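Side-chain contacts in PcyX_EBK42635 (Marine metagenome, PDB 5OWG), which is a ferredoxin-dependent bilin reductase that probably carries out a four-electron reduction of a bilin substrate to phycoerythrobilin: residues A[20-25]-A[60-65]; A[91-96]-A[167-172]; A[117-122]-A[177-182]; A[16-21]-A[72-77]. All blocks are in the same frame, centred on the assembly; numbering follows the deposited sequence.

Contacts 1, 2 and 4 lie in the interior and join one antiparallel sheet to the helices on one of its faces, whereas contact 3 is only partly buried, its centre about 17 Å from the centre of the chain. Helix 14-28 serves contacts 1 and 4, meeting neighbouring strands 57-67 and 73-82; helix 161-179 serves contacts 2 and 3, first over strand 90-96, then against short helix 118-121. Chemistry follows place. Contact 1 is methyl and methylene packing without a polar bond, contact 4 is carried by two tryptophans with an alanine and a lysine chain, and contact 2 adds a tyrosine hydroxyl bonded to a helix carbonyl. Peripheral contact 3 sets a lysine over a tryptophan face.

Contact 1 of 4, residues A[20-25]-A[60-65]; sequences ETIEVL and AHLDVV
Leu-62 reaches from strand 57-67 to helix 14-28 and meets Ile-22 and Thr-21 there. Its CB leaves the strand toward the helix, and with chi1 at 179° CG lies trans to the backbone nitrogen, which directs the CG fork at the helix. Neither CB nor CG comes within packing distance of the helix segment; the two methyls do the touching. CD1 turns to Thr-21 and stops 4.3 Å from its CG2, a loose approach. CD2 goes to Ile-22, where it sits 3.6 Å from CG1 and 4.0 Å from CD1, the two side chains running roughly at right angles to each other. Ile-22 itself leaves the helix obliquely, and it is the CG1 branch, placed beside the backbone nitrogen, that swings over Leu-62. One helical turn on from Thr-21, Leu-25 brings CD2 to 4.3 Å from the CB of Ala-60, two residues before Leu-62 and on the same face of the strand. The strand segment runs nearly antiparallel to the helix segment, at 158°. In the alpha/beta/alpha sandwich of this reductase family, helix 14-28 packs over strands 47-53, 57-67 and 73-82: Ile-22 also touches Arg-50 and Leu-25 touches Trp-52 of strand 47-53, Thr-21 meets Leu-78 of strand 73-82, and Val-24 packs against helix 161-179.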
loop_
_atom_site.group_PDB
_atom_site.type_symbol
_atom_site.label_atom_id
_atom_site.label_comp_id
_atom_site.label_asym_id
_atom_site.label_seq_id
_atom_site.Cartn_x
_atom_site.Cartn_y
_atom_site.Cartn_z
ATOM N N GLU A 20 2.558 -12.698 6.530
ATOM C CA GLU A 20 3.721 -12.819 5.657
ATOM C C GLU A 20 4.146 -11.452 5.135
ATOM O O GLU A 20 5.343 -11.174 4.998
ATOM C CB GLU A 20 3.419 -13.762 4.490
ATOM C CG GLU A 20 2.935 -15.152 4.885
ATOM C CD GLU A 20 3.914 -15.892 5.773
ATOM O OE1 GLU A 20 4.115 -15.467 6.930
ATOM O OE2 GLU A 20 4.487 -16.903 5.314
ATOM N N THR A 21 3.175 -10.585 4.838
ATOM C CA THR A 21 3.491 -9.233 4.387
ATOM C C THR A 21 4.211 -8.444 5.473
ATOM O O THR A 21 5.194 -7.746 5.198
ATOM C CB THR A 21 2.205 -8.517 3.957
ATOM O OG1 THR A 21 1.791 -9.004 2.675
ATOM C CG2 THR A 21 2.401 -6.997 3.881
ATOM N N ILE A 22 3.735 -8.535 6.717
ATOM C CA ILE A 22 4.344 -7.777 7.804
ATOM C C ILE A 22 5.747 -8.295 8.096
ATOM O O ILE A 22 6.647 -7.523 8.446
ATOM C CB ILE A 22 3.448 -7.828 9.055
ATOM C CG1 ILE A 22 2.116 -7.129 8.774
ATOM C CG2 ILE A 22 4.137 -7.162 10.242
ATOM C CD1 ILE A 22 1.054 -7.370 9.824
ATOM N N GLU A 23 5.956 -9.607 7.966
ATOM C CA GLU A 23 7.286 -10.164 8.193
ATOM C C GLU A 23 8.292 -9.605 7.195
ATOM O O GLU A 23 9.416 -9.251 7.567
ATOM C CB GLU A 23 7.238 -11.689 8.107
ATOM C CG GLU A 23 8.554 -12.383 8.446
ATOM C CD GLU A 23 8.998 -12.140 9.876
ATOM O OE1 GLU A 23 8.191 -11.608 10.668
ATOM O OE2 GLU A 23 10.152 -12.481 10.211
ATOM N N VAL A 24 7.904 -9.515 5.922
ATOM C CA VAL A 24 8.806 -8.980 4.905
ATOM C C VAL A 24 9.162 -7.533 5.225
ATOM O O VAL A 24 10.334 -7.141 5.186
ATOM C CB VAL A 24 8.173 -9.110 3.507
ATOM C CG1 VAL A 24 9.031 -8.421 2.450
ATOM C CG2 VAL A 24 7.981 -10.578 3.151
ATOM N N LEU A 25 8.157 -6.719 5.552
ATOM C CA LEU A 25 8.413 -5.305 5.816
ATOM C C LEU A 25 9.303 -5.125 7.040
ATOM O O LEU A 25 10.160 -4.234 7.066
ATOM C CB LEU A 25 7.091 -4.554 5.993
ATOM C CG LEU A 25 6.185 -4.488 4.758
ATOM C CD1 LEU A 25 4.814 -3.949 5.126
ATOM C CD2 LEU A 25 6.807 -3.628 3.670
ATOM N N ALA A 60 6.074 3.074 2.923
ATOM C CA ALA A 60 5.410 1.789 2.736
ATOM C C ALA A 60 4.281 1.720 3.751
ATOM O O ALA A 60 4.531 1.797 4.957
ATOM C CB ALA A 60 6.385 0.624 2.928
ATOM N N HIS A 61 3.046 1.570 3.273
ATOM C CA HIS A 61 1.859 1.792 4.091
ATOM C C HIS A 61 0.957 0.571 4.023
ATOM O O HIS A 61 0.533 0.173 2.933
ATOM C CB HIS A 61 1.113 3.044 3.617
ATOM C CG HIS A 61 -0.169 3.306 4.343
ATOM N ND1 HIS A 61 -1.193 4.045 3.792
ATOM C CD2 HIS A 61 -0.589 2.941 5.577
ATOM C CE1 HIS A 61 -2.193 4.119 4.652
ATOM N NE2 HIS A 61 -1.852 3.458 5.744
ATOM N N LEU A 62 0.656 -0.012 5.181
ATOM C CA LEU A 62 -0.247 -1.152 5.285
ATOM C C LEU A 62 -1.524 -0.700 5.978
ATOM O O LEU A 62 -1.494 -0.306 7.149
ATOM C CB LEU A 62 0.399 -2.306 6.052
ATOM C CG LEU A 62 -0.484 -3.545 6.240
ATOM C CD1 LEU A 62 -0.720 -4.249 4.910
ATOM C CD2 LEU A 62 0.124 -4.497 7.258
ATOM N N ASP A 63 -2.640 -0.766 5.255
ATOM C CA ASP A 63 -3.948 -0.378 5.765
ATOM C C ASP A 63 -4.847 -1.606 5.771
ATOM O O ASP A 63 -5.158 -2.154 4.708
ATOM C CB ASP A 63 -4.555 0.732 4.907
ATOM C CG ASP A 63 -6.030 0.940 5.178
ATOM O OD1 ASP A 63 -6.456 0.750 6.337
ATOM O OD2 ASP A 63 -6.766 1.279 4.229
ATOM N N VAL A 64 -5.263 -2.033 6.963
ATOM C CA VAL A 64 -6.059 -3.243 7.138
ATOM C C VAL A 64 -7.314 -2.890 7.923
ATOM O O VAL A 64 -7.229 -2.268 8.989
ATOM C CB VAL A 64 -5.269 -4.350 7.862
ATOM C CG1 VAL A 64 -6.117 -5.613 8.027
ATOM C CG2 VAL A 64 -3.992 -4.667 7.109
ATOM N N VAL A 65 -8.469 -3.291 7.401
ATOM C CA VAL A 65 -9.750 -3.128 8.081
ATOM C C VAL A 65 -10.295 -4.523 8.356
ATOM O O VAL A 65 -10.703 -5.231 7.427
ATOM C CB VAL A 65 -10.747 -2.302 7.256
ATOM C CG1 VAL A 65 -12.050 -2.118 8.024
ATOM C CG2 VAL A 65 -10.151 -0.952 6.888
#

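Contact 2 of 4, residues A[91-96]-A[167-172]; sequences YGFDII and TMAVSN
Tyr-91 and Phe-93 project from the same face of strand 90-96 and take hold of Ala-169 in different ways, one with the end of its ring and the other with a face. Their ring planes are turned about 32° from each other. Phe-93 offers a face to the Ala-169 methyl: CB lies 3.5 Å from CE1 and 3.6 Å from CD1, over one side of the ring rather than its centre. Tyr-91, with CG trans to the backbone nitrogen (chi1 180°), extends toward the helix and brings its hydroxyl to the backbone there, OH donating to Ala-169 O over 3.0 Å. The carbonyl oxygen lies at the ring edge, but the donor comes in from above the carbonyl plane, 46° out of it. Helix 161-179 belongs to the helix layer on one face of the antiparallel sheet, its segment running nearly antiparallel to the strand, and Ala-169 is the small residue that faces the strand here. Farther along the helix, Tyr-91 CE2 comes 4.0 Å from the carbonyl carbon of Asn-172, approaching obliquely. On the flanks, Phe-93 meets the ring of Trp-17 from helix 14-28, and Tyr-91 makes an edge-to-face contact with His-107 of strand 104-110.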
loop_
_atom_site.group_PDB
_atom_site.type_symbol
_atom_site.label_atom_id
_atom_site.label_comp_id
_atom_site.label_asym_id
_atom_site.label_seq_id
_atom_site.Cartn_x
_atom_site.Cartn_y
_atom_site.Cartn_z
ATOM N N TYR A 91 4.686 -0.171 -6.105
ATOM C CA TYR A 91 3.991 -1.373 -5.667
ATOM C C TYR A 91 2.637 -0.988 -5.094
ATOM O O TYR A 91 2.541 -0.108 -4.233
ATOM C CB TYR A 91 4.817 -2.116 -4.616
ATOM C CG TYR A 91 4.179 -3.383 -4.079
ATOM C CD1 TYR A 91 3.201 -3.333 -3.090
ATOM C CD2 TYR A 91 4.572 -4.631 -4.544
ATOM C CE1 TYR A 91 2.624 -4.490 -2.594
ATOM C CE2 TYR A 91 4.003 -5.792 -4.054
ATOM C CZ TYR A 91 3.031 -5.715 -3.078
ATOM O OH TYR A 91 2.462 -6.868 -2.586
ATOM N N GLY A 92 1.588 -1.640 -5.579
ATOM C CA GLY A 92 0.256 -1.405 -5.070
ATOM C C GLY A 92 -0.522 -2.697 -5.027
ATOM O O GLY A 92 -0.602 -3.405 -6.032
ATOM N N PHE A 93 -1.073 -3.033 -3.865
ATOM C CA PHE A 93 -1.881 -4.233 -3.699
ATOM C C PHE A 93 -3.126 -3.859 -2.914
ATOM O O PHE A 93 -3.024 -3.321 -1.806
ATOM C CB PHE A 93 -1.106 -5.341 -2.981
ATOM C CG PHE A 93 -1.879 -6.624 -2.833
ATOM C CD1 PHE A 93 -1.936 -7.542 -3.869
ATOM C CD2 PHE A 93 -2.549 -6.910 -1.658
ATOM C CE1 PHE A 93 -2.647 -8.720 -3.734
ATOM C CE2 PHE A 93 -3.260 -8.089 -1.516
ATOM C CZ PHE A 93 -3.308 -8.994 -2.555
ATOM N N ASP A 94 -4.292 -4.135 -3.489
ATOM C CA ASP A 94 -5.570 -3.822 -2.863
ATOM C C ASP A 94 -6.483 -5.025 -3.018
ATOM O O ASP A 94 -6.737 -5.477 -4.141
ATOM C CB ASP A 94 -6.203 -2.574 -3.484
ATOM C CG ASP A 94 -5.401 -1.316 -3.207
ATOM O OD1 ASP A 94 -5.137 -1.031 -2.021
ATOM O OD2 ASP A 94 -5.031 -0.620 -4.175
ATOM N N ILE A 95 -6.968 -5.545 -1.894
ATOM C CA ILE A 95 -7.860 -6.696 -1.874
ATOM C C ILE A 95 -9.028 -6.380 -0.952
ATOM O O ILE A 95 -8.827 -5.988 0.204
ATOM C CB ILE A 95 -7.128 -7.980 -1.423
ATOM C CG1 ILE A 95 -7.927 -9.220 -1.825
ATOM C CG2 ILE A 95 -6.854 -7.976 0.081
ATOM C CD1 ILE A 95 -7.669 -9.648 -3.243
ATOM N N ILE A 96 -10.244 -6.514 -1.473
ATOM C CA ILE A 96 -11.463 -6.473 -0.673
ATOM C C ILE A 96 -12.214 -7.771 -0.919
ATOM O O ILE A 96 -12.509 -8.117 -2.069
ATOM C CB ILE A 96 -12.343 -5.255 -1.011
ATOM C CG1 ILE A 96 -13.700 -5.348 -0.298
ATOM C CG2 ILE A 96 -12.557 -5.147 -2.515
ATOM C CD1 ILE A 96 -13.610 -5.448 1.214
ATOM N N THR A 167 0.288 -15.482 -2.836
ATOM C CA THR A 167 1.675 -15.919 -2.964
ATOM C C THR A 167 2.463 -14.984 -3.874
ATOM O O THR A 167 3.601 -14.615 -3.563
ATOM C CB THR A 167 1.716 -17.361 -3.482
ATOM O OG1 THR A 167 1.640 -18.266 -2.373
ATOM C CG2 THR A 167 2.991 -17.649 -4.284
ATOM N N MET A 168 1.874 -14.591 -5.004
ATOM C CA MET A 168 2.528 -13.634 -5.892
ATOM C C MET A 168 2.804 -12.324 -5.168
ATOM O O MET A 168 3.947 -11.857 -5.107
ATOM C CB MET A 168 1.653 -13.379 -7.119
ATOM C CG MET A 168 1.505 -14.555 -8.069
ATOM S SD MET A 168 -0.165 -14.657 -8.747
ATOM C CE MET A 168 -0.403 -12.975 -9.326
ATOM N N ALA A 169 1.754 -11.710 -4.618
ATOM C CA ALA A 169 1.904 -10.425 -3.947
ATOM C C ALA A 169 2.993 -10.482 -2.885
ATOM O O ALA A 169 3.808 -9.561 -2.768
ATOM C CB ALA A 169 0.570 -10.007 -3.328
ATOM N N VAL A 170 3.025 -11.565 -2.108
ATOM C CA VAL A 170 4.055 -11.715 -1.085
ATOM C C VAL A 170 5.426 -11.854 -1.733
ATOM O O VAL A 170 6.408 -11.259 -1.274
ATOM C CB VAL A 170 3.718 -12.913 -0.173
ATOM C CG1 VAL A 170 4.979 -13.626 0.324
ATOM C CG2 VAL A 170 2.881 -12.446 1.011
ATOM N N SER A 171 5.513 -12.625 -2.819
ATOM C CA SER A 171 6.791 -12.811 -3.495
ATOM C C SER A 171 7.142 -11.620 -4.376
ATOM O O SER A 171 8.328 -11.322 -4.564
ATOM C CB SER A 171 6.767 -14.093 -4.329
ATOM O OG SER A 171 6.456 -15.219 -3.524
ATOM N N ASN A 172 6.135 -10.932 -4.919
ATOM C CA ASN A 172 6.394 -9.720 -5.688
ATOM C C ASN A 172 6.845 -8.581 -4.784
ATOM O O ASN A 172 7.554 -7.673 -5.235
ATOM C CB ASN A 172 5.143 -9.322 -6.474
ATOM C CG ASN A 172 4.767 -10.342 -7.535
ATOM O OD1 ASN A 172 5.231 -11.481 -7.507
ATOM N ND2 ASN A 172 3.922 -9.934 -8.475
#

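Contact 3 of 4, residues A[117-122]-A[177-182]; sequences HPLTKW and IDKIRN
Lys-179 lays its aliphatic chain along Leu-119 and on across the Trp-122 face. Its CE stands over one face of the indole, 3.6 Å from both NE1 and CE2, in a CH-pi contact with the five-membered ring. A bend at chi4 (-61°) carries the ammonium back from that surface, leaving NZ a longer 4.5 Å from the centroid of this ring in a cation-pi contact, still 20° from the ring normal. Nearer the lysine backbone, both CB and CD touch Leu-119 CD1, at 3.5 and 3.6 Å. The other leucine branch, CD2, lies 4.0 Å from Ile-180 CD1. One step out, His-117 is the N-cap of helix 118-121: its ND1 accepts a weak bond from the Leu-119 backbone nitrogen, and NE2 of the same imidazole is hydrogen-bonded to Glu-186, beyond Asn-182 in the chain. Trp-122 leaves helical geometry just after the helix, with its backbone nitrogen still bonded to Pro-118 O. The contact thus joins this short helix to the C-terminal part of helix 161-179 at the periphery of the fold, where Leu-119 also touches Tyr-176 and Trp-122 touches Asn-175, while Ile-180 touches Pro-82 at the end of strand 73-82.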
loop_
_atom_site.group_PDB
_atom_site.type_symbol
_atom_site.label_atom_id
_atom_site.label_comp_id
_atom_site.label_asym_id
_atom_site.label_seq_id
_atom_site.Cartn_x
_atom_site.Cartn_y
_atom_site.Cartn_z
ATOM N N HIS A 117 10.271 1.446 -17.491
ATOM C CA HIS A 117 11.146 1.165 -16.370
ATOM C C HIS A 117 11.385 -0.335 -16.293
ATOM O O HIS A 117 10.432 -1.112 -16.451
ATOM C CB HIS A 117 10.550 1.666 -15.053
ATOM C CG HIS A 117 11.575 1.978 -14.011
ATOM N ND1 HIS A 117 12.122 1.015 -13.189
ATOM C CD2 HIS A 117 12.160 3.147 -13.662
ATOM C CE1 HIS A 117 12.997 1.579 -12.377
ATOM N NE2 HIS A 117 13.041 2.872 -12.644
ATOM N N PRO A 118 12.627 -0.777 -16.056
ATOM C CA PRO A 118 12.880 -2.228 -16.014
ATOM C C PRO A 118 12.072 -2.965 -14.959
ATOM O O PRO A 118 11.614 -4.086 -15.214
ATOM C CB PRO A 118 14.389 -2.310 -15.733
ATOM C CG PRO A 118 14.939 -1.020 -16.214
ATOM C CD PRO A 118 13.875 0.003 -15.970
ATOM N N LEU A 119 11.884 -2.375 -13.774
ATOM C CA LEU A 119 11.237 -3.105 -12.688
ATOM C C LEU A 119 9.777 -3.415 -13.001
ATOM O O LEU A 119 9.231 -4.395 -12.484
ATOM C CB LEU A 119 11.347 -2.317 -11.381
ATOM C CG LEU A 119 10.763 -2.990 -10.133
ATOM C CD1 LEU A 119 11.327 -4.390 -9.941
ATOM C CD2 LEU A 119 11.031 -2.143 -8.901
ATOM N N THR A 120 9.128 -2.596 -13.832
ATOM C CA THR A 120 7.771 -2.908 -14.273
ATOM C C THR A 120 7.773 -4.094 -15.229
ATOM O O THR A 120 7.069 -5.087 -15.011
ATOM C CB THR A 120 7.137 -1.689 -14.947
ATOM O OG1 THR A 120 7.195 -0.559 -14.068
ATOM C CG2 THR A 120 5.681 -1.977 -15.308
ATOM N N LYS A 121 8.553 -3.994 -16.309
ATOM C CA LYS A 121 8.654 -5.074 -17.285
ATOM C C LYS A 121 8.859 -6.415 -16.592
ATOM O O LYS A 121 8.205 -7.409 -16.924
ATOM C CB LYS A 121 9.797 -4.784 -18.260
ATOM C CG LYS A 121 9.724 -3.400 -18.887
ATOM C CD LYS A 121 10.744 -3.221 -19.995
ATOM C CE LYS A 121 10.206 -3.693 -21.333
ATOM N NZ LYS A 121 11.160 -4.595 -22.030
ATOM N N TRP A 122 9.773 -6.460 -15.625
ATOM C CA TRP A 122 9.811 -7.586 -14.706
ATOM C C TRP A 122 8.533 -7.598 -13.882
ATOM O O TRP A 122 8.184 -6.604 -13.240
ATOM C CB TRP A 122 11.031 -7.498 -13.791
ATOM C CG TRP A 122 11.082 -8.608 -12.788
ATOM C CD1 TRP A 122 11.792 -9.767 -12.883
ATOM C CD2 TRP A 122 10.381 -8.668 -11.539
ATOM N NE1 TRP A 122 11.580 -10.545 -11.770
ATOM C CE2 TRP A 122 10.716 -9.893 -10.931
ATOM C CE3 TRP A 122 9.502 -7.805 -10.878
ATOM C CZ2 TRP A 122 10.207 -10.274 -9.692
ATOM C CZ3 TRP A 122 8.996 -8.185 -9.651
ATOM C CH2 TRP A 122 9.349 -9.408 -9.071
ATOM N N ILE A 177 11.235 -4.916 -2.986
ATOM C CA ILE A 177 12.118 -4.281 -2.013
ATOM C C ILE A 177 13.575 -4.480 -2.397
ATOM O O ILE A 177 14.442 -3.686 -2.012
ATOM C CB ILE A 177 11.813 -4.835 -0.605
ATOM C CG1 ILE A 177 10.386 -4.457 -0.195
ATOM C CG2 ILE A 177 12.809 -4.310 0.419
ATOM C CD1 ILE A 177 9.874 -5.159 1.047
ATOM N N ASP A 178 13.873 -5.533 -3.160
ATOM C CA ASP A 178 15.248 -5.808 -3.562
ATOM C C ASP A 178 15.638 -5.015 -4.805
ATOM O O ASP A 178 16.679 -4.350 -4.825
ATOM C CB ASP A 178 15.420 -7.307 -3.807
ATOM C CG ASP A 178 16.715 -7.640 -4.529
ATOM O OD1 ASP A 178 17.681 -6.855 -4.428
ATOM O OD2 ASP A 178 16.762 -8.685 -5.210
ATOM N N LYS A 179 14.822 -5.079 -5.859
ATOM C CA LYS A 179 15.216 -4.486 -7.133
ATOM C C LYS A 179 15.100 -2.967 -7.134
ATOM O O LYS A 179 15.840 -2.302 -7.866
ATOM C CB LYS A 179 14.371 -5.073 -8.263
ATOM C CG LYS A 179 14.555 -6.570 -8.453
ATOM C CD LYS A 179 13.627 -7.120 -9.525
ATOM C CE LYS A 179 13.836 -8.613 -9.737
ATOM N NZ LYS A 179 15.216 -8.936 -10.195
ATOM N N ILE A 180 14.191 -2.400 -6.337
ATOM C CA ILE A 180 14.037 -0.947 -6.326
ATOM C C ILE A 180 15.336 -0.275 -5.905
ATOM O O ILE A 180 15.620 0.859 -6.312
ATOM C CB ILE A 180 12.863 -0.538 -5.410
ATOM C CG1 ILE A 180 12.520 0.943 -5.590
ATOM C CG2 ILE A 180 13.192 -0.803 -3.945
ATOM C CD1 ILE A 180 11.912 1.285 -6.943
ATOM N N ARG A 181 16.147 -0.957 -5.093
ATOM C CA ARG A 181 17.419 -0.390 -4.657
ATOM C C ARG A 181 18.298 -0.022 -5.847
ATOM O O ARG A 181 19.036 0.969 -5.801
ATOM C CB ARG A 181 18.144 -1.380 -3.744
ATOM C CG ARG A 181 17.397 -1.708 -2.460
ATOM C CD ARG A 181 17.615 -3.151 -2.026
ATOM N NE ARG A 181 19.003 -3.430 -1.669
ATOM C CZ ARG A 181 19.501 -4.654 -1.509
ATOM N NH1 ARG A 181 18.732 -5.719 -1.686
ATOM N NH2 ARG A 181 20.776 -4.814 -1.180
ATOM N N ASN A 182 18.222 -0.802 -6.927
ATOM C CA ASN A 182 19.106 -0.628 -8.076
ATOM C C ASN A 182 18.802 0.620 -8.892
ATOM O O ASN A 182 19.435 0.820 -9.935
ATOM C CB ASN A 182 19.018 -1.847 -8.994
ATOM C CG ASN A 182 19.555 -3.104 -8.347
ATOM O OD1 ASN A 182 20.623 -3.096 -7.737
ATOM N ND2 ASN A 182 18.812 -4.197 -8.477
#

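Contact 4 of 4, residues A[16-21]-A[72-77]; sequences KWKDET and GLWMAH
Trp-17 and Trp-74 both throw their rings away from the backbone nitrogen, with chi1 at 161° on the helix and -169° on the strand, and so meet between the two elements. In Lys-18, extended chi1 and chi2 carry CD to the strand; the bends at chi3 and chi4 then turn NZ back. The Trp-17 six-membered ring leads with CZ3, which lies 3.6 Å from the Ala-76 methyl; CH2 is nearly as close to that CB, and the methyl approaches the ring obliquely. The same CZ3 comes 4.1 Å from Trp-74 CH2, near the plane of the Trp-74 ring and at its edge. Lys-18 CD takes a neighbouring place on this edge, 4.0 Å from CZ2. Helix 14-28 here packs on the central antiparallel sheet, the helix segment and strand 73-77 running the same way at 28°, with Trp-74 and Ala-76, alternate residues of the strand, facing it. Within the helix, Thr-21 OG1 sits 3.4 Å above one face of the Trp-17 ring, offset toward its rim, and donates to Trp-17 O at 2.8 Å, while Thr-21 N reaches this oxygen from the opposite face of the carbonyl plane. The curled Lys-18 NZ forms a salt bridge of 3.0 Å with Asp-19 OD1, and its aliphatic part rests also on Val-64. Beyond the pair, Trp-17 touches Ala-169 and Val-170 of helix 161-179, and Trp-74 lies against Val-64 and Ile-95 of the strands flanking its own.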
loop_
_atom_site.group_PDB
_atom_site.type_symbol
_atom_site.label_atom_id
_atom_site.label_comp_id
_atom_site.label_asym_id
_atom_site.label_seq_id
_atom_site.Cartn_x
_atom_site.Cartn_y
_atom_site.Cartn_z
ATOM N N LYS A 16 -3.150 -14.844 6.568
ATOM C CA LYS A 16 -1.814 -15.368 6.314
ATOM C C LYS A 16 -1.015 -14.407 5.444
ATOM O O LYS A 16 0.097 -14.003 5.802
ATOM C CB LYS A 16 -1.908 -16.744 5.654
ATOM C CG LYS A 16 -0.566 -17.338 5.273
ATOM C CD LYS A 16 -0.563 -18.843 5.458
ATOM C CE LYS A 16 0.740 -19.457 4.993
ATOM N NZ LYS A 16 1.928 -18.848 5.660
ATOM N N TRP A 17 -1.576 -14.020 4.295
ATOM C CA TRP A 17 -0.908 -13.051 3.434
ATOM C C TRP A 17 -0.545 -11.783 4.195
ATOM O O TRP A 17 0.442 -11.117 3.861
ATOM C CB TRP A 17 -1.797 -12.708 2.237
ATOM C CG TRP A 17 -1.407 -11.425 1.565
ATOM C CD1 TRP A 17 -0.590 -11.280 0.482
ATOM C CD2 TRP A 17 -1.811 -10.104 1.945
ATOM N NE1 TRP A 17 -0.460 -9.949 0.163
ATOM C CE2 TRP A 17 -1.200 -9.207 1.047
ATOM C CE3 TRP A 17 -2.627 -9.594 2.959
ATOM C CZ2 TRP A 17 -1.380 -7.829 1.133
ATOM C CZ3 TRP A 17 -2.808 -8.226 3.040
ATOM C CH2 TRP A 17 -2.188 -7.359 2.132
ATOM N N LYS A 18 -1.325 -11.431 5.220
ATOM C CA LYS A 18 -1.048 -10.220 5.981
ATOM C C LYS A 18 0.153 -10.405 6.899
ATOM O O LYS A 18 1.017 -9.524 6.979
ATOM C CB LYS A 18 -2.281 -9.817 6.793
ATOM C CG LYS A 18 -2.131 -8.498 7.541
ATOM C CD LYS A 18 -3.375 -8.151 8.350
ATOM C CE LYS A 18 -3.657 -9.171 9.445
ATOM N NZ LYS A 18 -2.482 -9.386 10.335
ATOM N N ASP A 19 0.228 -11.542 7.594
ATOM C CA ASP A 19 1.367 -11.797 8.467
ATOM C C ASP A 19 2.644 -11.993 7.661
ATOM O O ASP A 19 3.712 -11.509 8.054
ATOM C CB ASP A 19 1.090 -13.013 9.350
ATOM C CG ASP A 19 -0.011 -12.760 10.362
ATOM O OD1 ASP A 19 -0.586 -11.650 10.351
ATOM O OD2 ASP A 19 -0.300 -13.667 11.169
ATOM N N GLU A 20 2.558 -12.698 6.530
ATOM C CA GLU A 20 3.721 -12.819 5.657
ATOM C C GLU A 20 4.146 -11.452 5.135
ATOM O O GLU A 20 5.343 -11.174 4.998
ATOM C CB GLU A 20 3.419 -13.762 4.490
ATOM C CG GLU A 20 2.935 -15.152 4.885
ATOM C CD GLU A 20 3.914 -15.892 5.773
ATOM O OE1 GLU A 20 4.115 -15.467 6.930
ATOM O OE2 GLU A 20 4.487 -16.903 5.314
ATOM N N THR A 21 3.175 -10.585 4.838
ATOM C CA THR A 21 3.491 -9.233 4.387
ATOM C C THR A 21 4.211 -8.444 5.473
ATOM O O THR A 21 5.194 -7.746 5.198
ATOM C CB THR A 21 2.205 -8.517 3.957
ATOM O OG1 THR A 21 1.791 -9.004 2.675
ATOM C CG2 THR A 21 2.401 -6.997 3.881
ATOM N N GLY A 72 -19.977 -7.846 7.550
ATOM C CA GLY A 72 -18.815 -8.649 7.887
ATOM C C GLY A 72 -17.807 -8.722 6.757
ATOM O O GLY A 72 -17.829 -9.659 5.960
ATOM N N LEU A 73 -16.914 -7.740 6.695
ATOM C CA LEU A 73 -15.948 -7.633 5.611
ATOM C C LEU A 73 -14.524 -7.597 6.165
ATOM O O LEU A 73 -14.291 -7.621 7.376
ATOM C CB LEU A 73 -16.229 -6.394 4.752
ATOM C CG LEU A 73 -17.506 -6.413 3.906
ATOM C CD1 LEU A 73 -17.601 -5.143 3.076
ATOM C CD2 LEU A 73 -17.574 -7.638 2.999
ATOM N N TRP A 74 -13.572 -7.537 5.238
ATOM C CA TRP A 74 -12.145 -7.583 5.546
ATOM C C TRP A 74 -11.417 -7.092 4.310
ATOM O O TRP A 74 -11.561 -7.685 3.236
ATOM C CB TRP A 74 -11.687 -8.998 5.906
ATOM C CG TRP A 74 -10.293 -9.053 6.471
ATOM C CD1 TRP A 74 -9.952 -9.201 7.783
ATOM C CD2 TRP A 74 -9.058 -8.958 5.744
ATOM N NE1 TRP A 74 -8.586 -9.205 7.921
ATOM C CE2 TRP A 74 -8.013 -9.057 6.685
ATOM C CE3 TRP A 74 -8.734 -8.799 4.392
ATOM C CZ2 TRP A 74 -6.669 -9.004 6.319
ATOM C CZ3 TRP A 74 -7.398 -8.744 4.030
ATOM C CH2 TRP A 74 -6.382 -8.848 4.990
ATOM N N MET A 75 -10.645 -6.020 4.453
ATOM C CA MET A 75 -9.939 -5.445 3.323
ATOM C C MET A 75 -8.521 -5.110 3.750
ATOM O O MET A 75 -8.207 -5.032 4.940
ATOM C CB MET A 75 -10.660 -4.196 2.790
ATOM C CG MET A 75 -10.265 -2.876 3.446
ATOM S SD MET A 75 -8.708 -2.155 2.872
ATOM C CE MET A 75 -9.014 -1.956 1.120
ATOM N N ALA A 76 -7.661 -4.915 2.756
ATOM C CA ALA A 76 -6.286 -4.530 3.015
ATOM C C ALA A 76 -5.782 -3.691 1.853
ATOM O O ALA A 76 -6.179 -3.888 0.701
ATOM C CB ALA A 76 -5.384 -5.751 3.224
ATOM N N HIS A 77 -4.906 -2.745 2.175
ATOM C CA HIS A 77 -4.285 -1.874 1.191
ATOM C C HIS A 77 -2.804 -1.778 1.510
ATOM O O HIS A 77 -2.423 -1.607 2.671
ATOM C CB HIS A 77 -4.936 -0.484 1.197
ATOM C CG HIS A 77 -4.139 0.566 0.487
ATOM N ND1 HIS A 77 -4.279 0.820 -0.860
ATOM C CD2 HIS A 77 -3.201 1.433 0.939
ATOM C CE1 HIS A 77 -3.459 1.796 -1.209
ATOM N NE2 HIS A 77 -2.794 2.184 -0.137
#